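Local coordinates for protein PaaA (Enterobacter agglomerans, PDB 5FF5) that probably activates a carboxylate of its peptide substrate by adenylylation, as ThiF/E1-family enzymes do, on the way to the bicyclic core of pantocin A, at residues K11-A19 with I110-A118; I156-D165 with N201-F210. All blocks are in the same frame, centred on the assembly; numbering follows the deposited sequence.

Contact 1: residues K11-A19 with I110-A118; sequences KESHHIILA and ILQFSLIDA
The imidazole of His14 lies against Leu115 on the helix. Leu115 CD1 sits over one face, 3.7 Å above the ring plane and displaced toward the rim at CD2 and NE2. This is a CH-pi contact, with CD1 4.1 Å from the ring centroid. Lys11 O lies at the ring edge, in plane, and takes a weak hydrogen bond from His14 ND1. The same oxygen accepts the backbone N of His14, which closes a type I beta turn over Lys11-His14.

The turn presents Ser13 to the helix. Ser13 OG lies 2.8 Å from Ser114 OG in a hydrogen bond in which either hydroxyl could be the donor. Ser114 turns its OG away from its own backbone N (chi1 -179°), which puts the hydroxyl against Ser13 OG and beside Lys11 CE. Leu111 CD2 packs on the backbone of the turn, 3.8 Å from Glu12 O.

Lys11 runs extended across Ser114. Its NZ donates to Ser114 O at 3.3 Å, in the carbonyl plane. It also forms a long salt bridge, 3.7 Å from NZ to Asp117 OD2. The other carboxylate oxygen, OD1, is held by Tyr126 OH and Gln121 N. Asp117 follows the end of the helix, where the chain turns off with positive phi and the carboxylate is left beside the lysine.

Beyond the turn, strand 16-18 pairs with strand 24-26, and His15 stacks on Phe313 of the second subunit. The contact is a type I beta turn of the N-terminal PaaA-like region packed on helix 107-116 of the ThiF-family region.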
loop_
_atom_site.group_PDB
_atom_site.type_symbol
_atom_site.label_atom_id
_atom_site.label_comp_id
_atom_site.label_asym_id
_atom_site.label_seq_id
_atom_site.Cartn_x
_atom_site.Cartn_y
_atom_site.Cartn_z
ATOM N N LYS A 11 -21.059 17.074 -10.340
ATOM C CA LYS A 11 -20.720 16.136 -9.265
ATOM C C LYS A 11 -19.213 16.034 -9.188
ATOM O O LYS A 11 -18.593 15.301 -9.953
ATOM C CB LYS A 11 -21.348 14.768 -9.517
ATOM C CG LYS A 11 -21.449 13.871 -8.310
ATOM C CD LYS A 11 -22.359 12.670 -8.627
ATOM C CE LYS A 11 -22.300 11.563 -7.561
ATOM N NZ LYS A 11 -22.594 10.195 -8.136
ATOM N N GLU A 12 -18.648 16.732 -8.206
ATOM C CA GLU A 12 -17.219 17.071 -8.155
ATOM C C GLU A 12 -16.288 15.875 -8.113
ATOM O O GLU A 12 -15.073 16.024 -8.133
ATOM C CB GLU A 12 -16.961 17.985 -6.956
ATOM C CG GLU A 12 -18.075 19.022 -6.786
ATOM C CD GLU A 12 -17.656 20.263 -6.023
ATOM O OE1 GLU A 12 -18.173 20.472 -4.895
ATOM O OE2 GLU A 12 -16.836 21.038 -6.575
ATOM N N SER A 13 -16.865 14.689 -8.054
ATOM C CA SER A 13 -16.094 13.477 -8.252
ATOM C C SER A 13 -15.763 13.240 -9.724
ATOM O O SER A 13 -14.681 12.753 -10.058
ATOM C CB SER A 13 -16.857 12.279 -7.684
ATOM O OG SER A 13 -18.252 12.429 -7.884
ATOM N N HIS A 14 -16.692 13.603 -10.602
ATOM C CA HIS A 14 -16.559 13.267 -12.018
ATOM C C HIS A 14 -15.915 14.339 -12.884
ATOM O O HIS A 14 -16.233 15.518 -12.805
ATOM C CB HIS A 14 -17.921 12.913 -12.620
ATOM C CG HIS A 14 -18.617 11.796 -11.911
ATOM N ND1 HIS A 14 -19.308 11.980 -10.736
ATOM C CD2 HIS A 14 -18.693 10.474 -12.193
ATOM C CE1 HIS A 14 -19.796 10.819 -10.331
ATOM N NE2 HIS A 14 -19.437 9.888 -11.199
ATOM N N HIS A 15 -15.018 13.877 -13.739
ATOM C CA HIS A 15 -14.392 14.704 -14.727
ATOM C C HIS A 15 -15.328 14.683 -15.900
ATOM O O HIS A 15 -16.098 13.744 -16.058
ATOM C CB HIS A 15 -13.047 14.131 -15.124
ATOM C CG HIS A 15 -11.892 14.684 -14.359
ATOM N ND1 HIS A 15 -11.732 16.035 -14.133
ATOM C CD2 HIS A 15 -10.831 14.079 -13.779
ATOM C CE1 HIS A 15 -10.618 16.236 -13.450
ATOM N NE2 HIS A 15 -10.057 15.063 -13.216
ATOM N N ILE A 16 -15.253 15.675 -16.762
ATOM C CA ILE A 16 -16.000 15.554 -17.995
ATOM C C ILE A 16 -14.998 15.384 -19.112
ATOM O O ILE A 16 -14.328 16.336 -19.494
ATOM C CB ILE A 16 -16.893 16.759 -18.258
ATOM C CG1 ILE A 16 -17.754 17.045 -17.020
ATOM C CG2 ILE A 16 -17.756 16.495 -19.487
ATOM C CD1 ILE A 16 -18.804 18.116 -17.239
ATOM N N ILE A 17 -14.891 14.150 -19.605
ATOM C CA ILE A 17 -13.840 13.765 -20.535
ATOM C C ILE A 17 -14.208 14.058 -21.996
ATOM O O ILE A 17 -15.377 13.956 -22.387
ATOM C CB ILE A 17 -13.511 12.282 -20.376
ATOM C CG1 ILE A 17 -13.312 11.955 -18.903
ATOM C CG2 ILE A 17 -12.250 11.927 -21.129
ATOM C CD1 ILE A 17 -12.463 10.738 -18.689
ATOM N N LEU A 18 -13.202 14.437 -22.789
ATOM C CA LEU A 18 -13.392 14.760 -24.206
ATOM C C LEU A 18 -12.635 13.802 -25.123
ATOM O O LEU A 18 -11.421 13.936 -25.337
ATOM C CB LEU A 18 -12.946 16.187 -24.479
ATOM C CG LEU A 18 -13.483 16.785 -25.765
ATOM C CD1 LEU A 18 -14.952 16.465 -25.912
ATOM C CD2 LEU A 18 -13.280 18.276 -25.718
ATOM N N ALA A 19 -13.355 12.826 -25.659
ATOM C CA ALA A 19 -12.737 11.842 -26.527
ATOM C C ALA A 19 -12.310 12.518 -27.818
ATOM O O ALA A 19 -12.870 13.554 -28.209
ATOM C CB ALA A 19 -13.681 10.710 -26.805
ATOM N N ILE A 110 -13.482 10.211 -0.306
ATOM C CA ILE A 110 -14.885 10.506 -0.487
ATOM C C ILE A 110 -15.233 10.599 -1.969
ATOM O O ILE A 110 -16.293 10.126 -2.371
ATOM C CB ILE A 110 -15.275 11.800 0.220
ATOM C CG1 ILE A 110 -15.327 11.558 1.734
ATOM C CG2 ILE A 110 -16.615 12.263 -0.266
ATOM C CD1 ILE A 110 -15.684 12.772 2.577
ATOM N N LEU A 111 -14.339 11.179 -2.779
ATOM C CA LEU A 111 -14.524 11.235 -4.239
ATOM C C LEU A 111 -14.572 9.855 -4.836
ATOM O O LEU A 111 -15.369 9.579 -5.715
ATOM C CB LEU A 111 -13.401 12.000 -4.929
ATOM C CG LEU A 111 -13.217 13.476 -4.603
ATOM C CD1 LEU A 111 -12.111 14.011 -5.460
ATOM C CD2 LEU A 111 -14.502 14.253 -4.772
ATOM N N GLN A 112 -13.709 8.976 -4.352
ATOM C CA GLN A 112 -13.686 7.611 -4.837
ATOM C C GLN A 112 -14.990 6.872 -4.576
ATOM O O GLN A 112 -15.424 6.096 -5.420
ATOM C CB GLN A 112 -12.520 6.872 -4.214
ATOM C CG GLN A 112 -12.494 5.402 -4.501
ATOM C CD GLN A 112 -11.321 4.732 -3.809
ATOM O OE1 GLN A 112 -10.210 5.277 -3.780
ATOM N NE2 GLN A 112 -11.563 3.555 -3.228
ATOM N N PHE A 113 -15.618 7.111 -3.421
ATOM C CA PHE A 113 -16.926 6.508 -3.126
ATOM C C PHE A 113 -17.951 7.073 -4.093
ATOM O O PHE A 113 -18.761 6.339 -4.659
ATOM C CB PHE A 113 -17.401 6.780 -1.684
ATOM C CG PHE A 113 -16.428 6.365 -0.617
ATOM C CD1 PHE A 113 -15.600 5.272 -0.786
ATOM C CD2 PHE A 113 -16.319 7.107 0.546
ATOM C CE1 PHE A 113 -14.700 4.940 0.185
ATOM C CE2 PHE A 113 -15.425 6.772 1.504
ATOM C CZ PHE A 113 -14.615 5.701 1.323
ATOM N N SER A 114 -17.910 8.389 -4.281
ATOM C CA SER A 114 -18.911 9.061 -5.100
ATOM C C SER A 114 -18.856 8.587 -6.539
ATOM O O SER A 114 -19.825 8.691 -7.284
ATOM C CB SER A 114 -18.714 10.573 -5.054
ATOM O OG SER A 114 -19.698 11.224 -5.836
ATOM N N LEU A 115 -17.709 8.046 -6.910
ATOM C CA LEU A 115 -17.480 7.577 -8.262
ATOM C C LEU A 115 -18.165 6.258 -8.591
ATOM O O LEU A 115 -18.737 6.108 -9.666
ATOM C CB LEU A 115 -15.976 7.444 -8.495
ATOM C CG LEU A 115 -15.477 7.560 -9.924
ATOM C CD1 LEU A 115 -15.730 8.983 -10.397
ATOM C CD2 LEU A 115 -14.003 7.195 -9.945
ATOM N N ILE A 116 -18.121 5.300 -7.676
ATOM C CA ILE A 116 -18.734 4.013 -7.960
ATOM C C ILE A 116 -20.118 3.942 -7.371
ATOM O O ILE A 116 -20.981 3.287 -7.921
ATOM C CB ILE A 116 -17.904 2.852 -7.456
ATOM C CG1 ILE A 116 -16.487 2.953 -8.013
ATOM C CG2 ILE A 116 -18.534 1.537 -7.907
ATOM C CD1 ILE A 116 -15.794 1.610 -8.134
ATOM N N ASP A 117 -20.302 4.554 -6.217
ATOM C CA ASP A 117 -21.621 4.708 -5.636
ATOM C C ASP A 117 -22.562 3.502 -5.780
ATOM O O ASP A 117 -23.647 3.639 -6.329
ATOM C CB ASP A 117 -22.287 5.909 -6.261
ATOM C CG ASP A 117 -23.328 6.504 -5.373
ATOM O OD1 ASP A 117 -23.871 5.762 -4.524
ATOM O OD2 ASP A 117 -23.645 7.699 -5.550
ATOM N N ALA A 118 -22.150 2.324 -5.324
ATOM C CA ALA A 118 -22.981 1.122 -5.461
ATOM C C ALA A 118 -24.254 1.127 -4.596
ATOM O O ALA A 118 -25.280 0.583 -5.003
ATOM C CB ALA A 118 -22.164 -0.101 -5.156
#

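Contact 2: residues I156-D165 with N201-F210; sequences IGTLRLIDGD and NVHVETFFEF
Strands 158-162 and 203-207 pair in parallel at the edge of the Rossmann-like sheet of the ThiF family. Their axes come within 4.7 Å at 17°. Six backbone hydrogen bonds form the ladder, from His203 N to Gly157 O at one end to Asp163 N to Phe207 O at the other.

On one face, Leu161 CD1 meets Val204 CG1 at 3.9 Å. Helix 187-198 covers this side and links the two strands in a beta-alpha-beta crossover. On the other face lie Thr158, Arg160, Ile162, His203, Glu205 and Phe207. Ile162 and Phe207 run side by side there, against Leu221 of helix 215-222. Arg160 bends at chi3 (77°) and brings its guanidinium to Glu205 and Phe207. Its salt bridge to Glu205 is modelled too short, so the detail is doubtful. Arg160 NE donates to Leu221 O.

Past the strands, Asp163 OD1 accepts Asp165 N at 2.6 Å in an Asx turn, while OD2 takes Met140 N from the GxGxxG-like loop. Gly164 lies over a face of the Phe210 ring: its CA is 3.8 Å from the ring centroid, 13° off the normal.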
loop_
_atom_site.group_PDB
_atom_site.type_symbol
_atom_site.label_atom_id
_atom_site.label_comp_id
_atom_site.label_asym_id
_atom_site.label_seq_id
_atom_site.Cartn_x
_atom_site.Cartn_y
_atom_site.Cartn_z
ATOM N N ILE A 156 -11.648 5.310 9.977
ATOM C CA ILE A 156 -12.345 4.315 10.808
ATOM C C ILE A 156 -12.777 4.961 12.113
ATOM O O ILE A 156 -12.084 5.812 12.657
ATOM C CB ILE A 156 -11.463 3.087 11.144
ATOM C CG1 ILE A 156 -12.310 1.832 11.286
ATOM C CG2 ILE A 156 -10.628 3.326 12.391
ATOM C CD1 ILE A 156 -12.772 1.280 9.965
ATOM N N GLY A 157 -13.948 4.598 12.600
ATOM C CA GLY A 157 -14.446 5.241 13.800
ATOM C C GLY A 157 -13.628 4.974 15.058
ATOM O O GLY A 157 -13.167 5.904 15.713
ATOM N N THR A 158 -13.465 3.697 15.399
ATOM C CA THR A 158 -12.770 3.295 16.616
ATOM C C THR A 158 -11.873 2.091 16.354
ATOM O O THR A 158 -12.235 1.177 15.615
ATOM C CB THR A 158 -13.747 2.946 17.737
ATOM O OG1 THR A 158 -14.688 4.010 17.907
ATOM C CG2 THR A 158 -12.998 2.698 19.035
ATOM N N LEU A 159 -10.710 2.080 16.983
ATOM C CA LEU A 159 -9.803 0.955 16.880
ATOM C C LEU A 159 -9.615 0.301 18.227
ATOM O O LEU A 159 -9.293 0.983 19.188
ATOM C CB LEU A 159 -8.450 1.405 16.318
ATOM C CG LEU A 159 -8.312 1.569 14.797
ATOM C CD1 LEU A 159 -6.917 2.021 14.459
ATOM C CD2 LEU A 159 -8.611 0.271 14.072
ATOM N N ARG A 160 -9.858 -1.009 18.302
ATOM C CA ARG A 160 -9.544 -1.788 19.500
ATOM C C ARG A 160 -8.289 -2.580 19.259
ATOM O O ARG A 160 -8.305 -3.507 18.457
ATOM C CB ARG A 160 -10.653 -2.770 19.865
ATOM C CG ARG A 160 -12.010 -2.166 20.052
ATOM C CD ARG A 160 -13.025 -3.230 20.443
ATOM N NE ARG A 160 -12.917 -3.627 21.844
ATOM C CZ ARG A 160 -13.478 -2.964 22.850
ATOM N NH1 ARG A 160 -14.176 -1.860 22.605
ATOM N NH2 ARG A 160 -13.342 -3.404 24.097
ATOM N N LEU A 161 -7.206 -2.237 19.950
ATOM C CA LEU A 161 -5.941 -2.935 19.750
ATOM C C LEU A 161 -5.706 -3.873 20.916
ATOM O O LEU A 161 -5.826 -3.467 22.064
ATOM C CB LEU A 161 -4.776 -1.961 19.620
ATOM C CG LEU A 161 -4.945 -0.803 18.654
ATOM C CD1 LEU A 161 -3.724 0.054 18.776
ATOM C CD2 LEU A 161 -5.115 -1.320 17.241
ATOM N N ILE A 162 -5.346 -5.118 20.607
ATOM C CA ILE A 162 -5.138 -6.163 21.607
ATOM C C ILE A 162 -3.728 -6.715 21.500
ATOM O O ILE A 162 -3.413 -7.384 20.530
ATOM C CB ILE A 162 -6.134 -7.340 21.394
ATOM C CG1 ILE A 162 -7.516 -6.835 20.978
ATOM C CG2 ILE A 162 -6.161 -8.259 22.585
ATOM C CD1 ILE A 162 -7.996 -5.649 21.763
ATOM N N ASP A 163 -2.887 -6.487 22.495
ATOM C CA ASP A 163 -1.524 -6.996 22.416
ATOM C C ASP A 163 -0.724 -6.862 23.715
ATOM O O ASP A 163 -0.774 -5.833 24.398
ATOM C CB ASP A 163 -0.797 -6.280 21.288
ATOM C CG ASP A 163 0.524 -6.917 20.941
ATOM O OD1 ASP A 163 1.484 -6.747 21.730
ATOM O OD2 ASP A 163 0.602 -7.576 19.876
ATOM N N GLY A 164 0.038 -7.903 24.041
ATOM C CA GLY A 164 0.803 -7.914 25.275
ATOM C C GLY A 164 2.296 -7.670 25.120
ATOM O O GLY A 164 3.047 -7.789 26.097
ATOM N N ASP A 165 2.740 -7.346 23.902
ATOM C CA ASP A 165 4.174 -7.145 23.662
ATOM C C ASP A 165 4.666 -5.733 23.868
ATOM O O ASP A 165 3.895 -4.784 24.037
ATOM C CB ASP A 165 4.567 -7.547 22.250
ATOM C CG ASP A 165 4.861 -9.014 22.120
ATOM O OD1 ASP A 165 5.160 -9.646 23.156
ATOM O OD2 ASP A 165 4.838 -9.517 20.966
ATOM N N ASN A 201 -9.087 11.946 15.048
ATOM C CA ASN A 201 -10.519 11.672 15.121
ATOM C C ASN A 201 -10.856 10.224 15.420
ATOM O O ASN A 201 -12.013 9.882 15.665
ATOM C CB ASN A 201 -11.187 12.075 13.816
ATOM C CG ASN A 201 -10.845 13.468 13.415
ATOM O OD1 ASN A 201 -10.719 13.775 12.236
ATOM N ND2 ASN A 201 -10.648 14.328 14.399
ATOM N N VAL A 202 -9.841 9.373 15.374
ATOM C CA VAL A 202 -10.003 7.968 15.696
ATOM C C VAL A 202 -9.887 7.710 17.205
ATOM O O VAL A 202 -8.935 8.165 17.838
ATOM C CB VAL A 202 -8.958 7.140 14.968
ATOM C CG1 VAL A 202 -9.122 5.659 15.312
ATOM C CG2 VAL A 202 -9.101 7.357 13.498
ATOM N N HIS A 203 -10.854 7.001 17.785
ATOM C CA HIS A 203 -10.774 6.617 19.198
ATOM C C HIS A 203 -10.024 5.311 19.316
ATOM O O HIS A 203 -10.373 4.337 18.663
ATOM C CB HIS A 203 -12.164 6.448 19.827
ATOM C CG HIS A 203 -13.058 7.632 19.645
ATOM N ND1 HIS A 203 -14.182 7.601 18.847
ATOM C CD2 HIS A 203 -12.981 8.890 20.140
ATOM C CE1 HIS A 203 -14.764 8.788 18.861
ATOM N NE2 HIS A 203 -14.055 9.589 19.637
ATOM N N VAL A 204 -9.029 5.257 20.186
ATOM C CA VAL A 204 -8.288 4.014 20.342
ATOM C C VAL A 204 -8.428 3.405 21.756
ATOM O O VAL A 204 -8.074 4.004 22.776
ATOM C CB VAL A 204 -6.814 4.221 19.999
ATOM C CG1 VAL A 204 -6.067 2.910 20.116
ATOM C CG2 VAL A 204 -6.694 4.768 18.613
ATOM N N GLU A 205 -8.943 2.185 21.782
ATOM C CA GLU A 205 -9.108 1.417 23.006
ATOM C C GLU A 205 -8.042 0.341 23.008
ATOM O O GLU A 205 -7.955 -0.466 22.069
ATOM C CB GLU A 205 -10.510 0.810 23.074
ATOM C CG GLU A 205 -11.607 1.855 23.124
ATOM C CD GLU A 205 -12.991 1.289 22.847
ATOM O OE1 GLU A 205 -13.110 0.058 22.700
ATOM O OE2 GLU A 205 -13.966 2.072 22.755
ATOM N N THR A 206 -7.238 0.326 24.065
ATOM C CA THR A 206 -6.054 -0.519 24.090
ATOM C C THR A 206 -6.125 -1.557 25.204
ATOM O O THR A 206 -6.583 -1.282 26.297
ATOM C CB THR A 206 -4.775 0.311 24.254
ATOM O OG1 THR A 206 -4.857 1.125 25.438
ATOM C CG2 THR A 206 -4.554 1.167 23.000
ATOM N N PHE A 207 -5.738 -2.777 24.884
ATOM C CA PHE A 207 -5.695 -3.818 25.875
ATOM C C PHE A 207 -4.319 -4.452 25.943
ATOM O O PHE A 207 -3.956 -5.263 25.108
ATOM C CB PHE A 207 -6.761 -4.844 25.564
ATOM C CG PHE A 207 -8.129 -4.263 25.540
ATOM C CD1 PHE A 207 -8.859 -4.129 26.709
ATOM C CD2 PHE A 207 -8.681 -3.811 24.359
ATOM C CE1 PHE A 207 -10.120 -3.575 26.689
ATOM C CE2 PHE A 207 -9.947 -3.257 24.343
ATOM C CZ PHE A 207 -10.660 -3.135 25.501
ATOM N N PHE A 208 -3.573 -4.123 26.987
ATOM C CA PHE A 208 -2.237 -4.656 27.102
ATOM C C PHE A 208 -2.320 -6.068 27.627
ATOM O O PHE A 208 -2.173 -6.296 28.824
ATOM C CB PHE A 208 -1.363 -3.789 27.999
ATOM C CG PHE A 208 0.020 -4.326 28.171
ATOM C CD1 PHE A 208 0.688 -4.877 27.092
ATOM C CD2 PHE A 208 0.675 -4.237 29.383
ATOM C CE1 PHE A 208 1.967 -5.376 27.230
ATOM C CE2 PHE A 208 1.958 -4.729 29.520
ATOM C CZ PHE A 208 2.604 -5.301 28.438
ATOM N N GLU A 209 -2.616 -7.000 26.723
ATOM C CA GLU A 209 -2.708 -8.413 27.062
ATOM C C GLU A 209 -2.751 -9.255 25.800
ATOM O O GLU A 209 -3.136 -8.754 24.756
ATOM C CB GLU A 209 -3.959 -8.660 27.875
ATOM C CG GLU A 209 -5.235 -8.589 27.054
ATOM C CD GLU A 209 -6.482 -8.851 27.890
ATOM O OE1 GLU A 209 -6.954 -7.889 28.539
ATOM O OE2 GLU A 209 -6.965 -10.014 27.929
ATOM N N PHE A 210 -2.419 -10.540 25.886
ATOM C CA PHE A 210 -2.619 -11.419 24.730
ATOM C C PHE A 210 -4.004 -12.054 24.791
ATOM O O PHE A 210 -4.660 -12.041 25.833
ATOM C CB PHE A 210 -1.551 -12.508 24.628
ATOM C CG PHE A 210 -0.163 -11.993 24.376
ATOM C CD1 PHE A 210 0.206 -11.581 23.095
ATOM C CD2 PHE A 210 0.783 -11.949 25.390
ATOM C CE1 PHE A 210 1.490 -11.116 22.830
ATOM C CE2 PHE A 210 2.074 -11.479 25.138
ATOM C CZ PHE A 210 2.431 -11.064 23.856
#

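In the fold
Contact 1 and contact 2 lie on opposite sides of the chain's centre, each about 18 Å from it. Their own centres are 35 Å apart, and their nearest atoms are about 9 Å apart without touching. Along the chain the two follow one another: both segments of contact 1 come before those of contact 2. Contact 1 lies close to the second subunit, whereas no other chain of the assembly touches contact 2. Contact 2 reaches the glycine-rich loop, through Asp163 and Leu161; that loop is consistent with a nucleotide site, as in related enzymes. A glycerol, probably from crystallisation, lies about 4 Å from the Leu111 side chain in contact 1.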